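Endopolygalacturonase (Chondrostereum purpureum, PDB 1K5C) probably hydrolyses the alpha-1,4 linkages within polygalacturonate chains, as a pectin-degrading member of glycoside hydrolase family 28. Local coordinates at residues I251-V256 with P263-N268. Residues are numbered along the deposited sequence; the frame is centred on the assembly and turned at random.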
loop_
_atom_site.group_PDB
_atom_site.type_symbol
_atom_site.label_atom_id
_atom_site.label_comp_id
_atom_site.label_asym_id
_atom_site.label_seq_id
_atom_site.Cartn_x
_atom_site.Cartn_y
_atom_site.Cartn_z
ATOM N N ILE A 251 8.359 -0.489 -16.552
ATOM C CA ILE A 251 6.923 -0.207 -16.389
ATOM C C ILE A 251 6.174 -0.566 -17.658
ATOM O O ILE A 251 6.477 -0.125 -18.776
ATOM C CB ILE A 251 6.728 1.267 -16.037
ATOM C CG1 ILE A 251 7.449 1.651 -14.741
ATOM C CG2 ILE A 251 5.231 1.555 -15.970
ATOM C CD1 ILE A 251 7.139 0.719 -13.544
ATOM N N ALA A 252 5.099 -1.374 -17.473
ATOM C CA ALA A 252 4.396 -1.937 -18.619
ATOM C C ALA A 252 3.314 -1.061 -19.190
ATOM O O ALA A 252 3.081 -1.103 -20.433
ATOM C CB ALA A 252 3.777 -3.302 -18.256
ATOM N N LYS A 253 2.602 -0.281 -18.397
ATOM C CA LYS A 253 1.408 0.408 -18.861
ATOM C C LYS A 253 1.555 1.923 -18.791
ATOM O O LYS A 253 1.461 2.590 -19.861
ATOM C CB LYS A 253 0.101 -0.020 -18.165
ATOM C CG LYS A 253 -1.079 0.280 -19.076
ATOM C CD LYS A 253 -2.407 -0.196 -18.478
ATOM C CE LYS A 253 -3.553 0.101 -19.461
ATOM N NZ LYS A 253 -4.844 -0.388 -18.955
ATOM N N TYR A 254 1.727 2.527 -17.607
ATOM C CA TYR A 254 1.919 3.969 -17.495
ATOM C C TYR A 254 3.021 4.294 -16.501
ATOM O O TYR A 254 2.979 3.831 -15.354
ATOM C CB TYR A 254 0.683 4.710 -16.980
ATOM C CG TYR A 254 -0.507 4.748 -17.908
ATOM C CD1 TYR A 254 -0.646 5.845 -18.783
ATOM C CD2 TYR A 254 -1.486 3.792 -17.898
ATOM C CE1 TYR A 254 -1.743 5.923 -19.656
ATOM C CE2 TYR A 254 -2.616 3.887 -18.758
ATOM C CZ TYR A 254 -2.691 4.978 -19.609
ATOM O OH TYR A 254 -3.800 5.068 -20.465
ATOM N N GLY A 255 3.984 5.155 -16.897
ATOM C CA GLY A 255 4.918 5.648 -15.903
ATOM C C GLY A 255 4.240 6.413 -14.791
ATOM O O GLY A 255 4.469 6.141 -13.598
ATOM N N VAL A 256 3.398 7.378 -15.198
ATOM C CA VAL A 256 2.553 8.144 -14.313
ATOM C C VAL A 256 1.158 8.122 -14.886
ATOM O O VAL A 256 0.962 8.454 -16.048
ATOM C CB VAL A 256 3.026 9.631 -14.204
ATOM C CG1 VAL A 256 2.094 10.471 -13.341
ATOM C CG2 VAL A 256 4.488 9.740 -13.746
ATOM N N PRO A 263 -12.989 3.286 -12.628
ATOM C CA PRO A 263 -11.957 2.284 -12.962
ATOM C C PRO A 263 -11.338 2.415 -14.366
ATOM O O PRO A 263 -10.384 1.713 -14.700
ATOM C CB PRO A 263 -12.718 0.961 -12.870
ATOM C CG PRO A 263 -14.155 1.328 -13.191
ATOM C CD PRO A 263 -14.345 2.675 -12.485
ATOM N N ASP A 264 -11.877 3.295 -15.222
ATOM C CA ASP A 264 -11.281 3.532 -16.513
ATOM C C ASP A 264 -10.034 4.393 -16.374
ATOM O O ASP A 264 -9.930 5.225 -15.450
ATOM C CB ASP A 264 -12.287 4.225 -17.408
ATOM C CG ASP A 264 -13.505 3.369 -17.727
ATOM O OD1 ASP A 264 -13.307 2.206 -18.119
ATOM O OD2 ASP A 264 -14.625 3.896 -17.593
ATOM N N ASP A 265 -9.087 4.249 -17.307
ATOM C CA ASP A 265 -7.912 5.125 -17.303
ATOM C C ASP A 265 -8.280 6.559 -17.745
ATOM O O ASP A 265 -7.763 7.510 -17.101
ATOM C CB ASP A 265 -6.832 4.516 -18.214
ATOM C CG ASP A 265 -6.251 3.207 -17.737
ATOM O OD1 ASP A 265 -6.301 2.793 -16.556
ATOM O OD2 ASP A 265 -5.665 2.519 -18.652
ATOM N N VAL A 266 -9.090 6.703 -18.745
ATOM C CA VAL A 266 -9.482 8.011 -19.270
ATOM C C VAL A 266 -10.968 7.954 -19.647
ATOM O O VAL A 266 -11.578 6.869 -19.675
ATOM C CB VAL A 266 -8.624 8.406 -20.478
ATOM C CG1 VAL A 266 -7.130 8.482 -20.148
ATOM C CG2 VAL A 266 -8.795 7.437 -21.632
ATOM N N GLY A 267 -11.490 9.147 -19.955
ATOM C CA GLY A 267 -12.859 9.337 -20.422
ATOM C C GLY A 267 -13.782 9.870 -19.354
ATOM O O GLY A 267 -13.840 9.319 -18.221
ATOM N N ASN A 268 -14.507 10.925 -19.645
ATOM C CA ASN A 268 -15.558 11.480 -18.791
ATOM C C ASN A 268 -15.038 11.481 -17.359
ATOM O O ASN A 268 -15.717 10.955 -16.483
ATOM C CB ASN A 268 -16.851 10.685 -18.925
ATOM C CG ASN A 268 -18.155 11.058 -18.240
ATOM O OD1 ASN A 268 -19.149 10.302 -17.860
ATOM N ND2 ASN A 268 -18.300 12.378 -18.043
HETATM O O HOH W 1 -5.668 0.360 -16.078
#
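The charged pair K253 and D265 joins the two segments: in the conformer described, one of two deposited for K253, its NZ lies 3.0 Å from OD2 of D265, a salt bridge that is also a hydrogen bond, taken on the syn lone pair of that oxygen. The lysine reaches this far because CG stands anti to the backbone N (chi1 -156°) and the chain beyond it is fully extended, meeting the aspartate from the opposite direction. A water makes a second link, accepting from NZ of K253 at 3.1 Å and donating to OD1 of D265 at 2.6 Å, which engages both carboxylate oxygens. In the right-handed parallel beta-helix of this family, K253 sits at a corner leading into strand 254-259, and D265 in the loop that follows that strand, near R226, a galacturonate-binding residue. A van der Waals contact at the ring edge adds to this: OD2 of D265 lies 3.3 Å from CE2 of Y254, near the ring plane, with ring and carboxylate planes 87° apart. Replacing D265 by an alanine removes both oxygens, and is likely to leave the K253 ammonium, in this conformer, without its carboxylate mate. Y254 also touches T294 and T297 of strand 294-299.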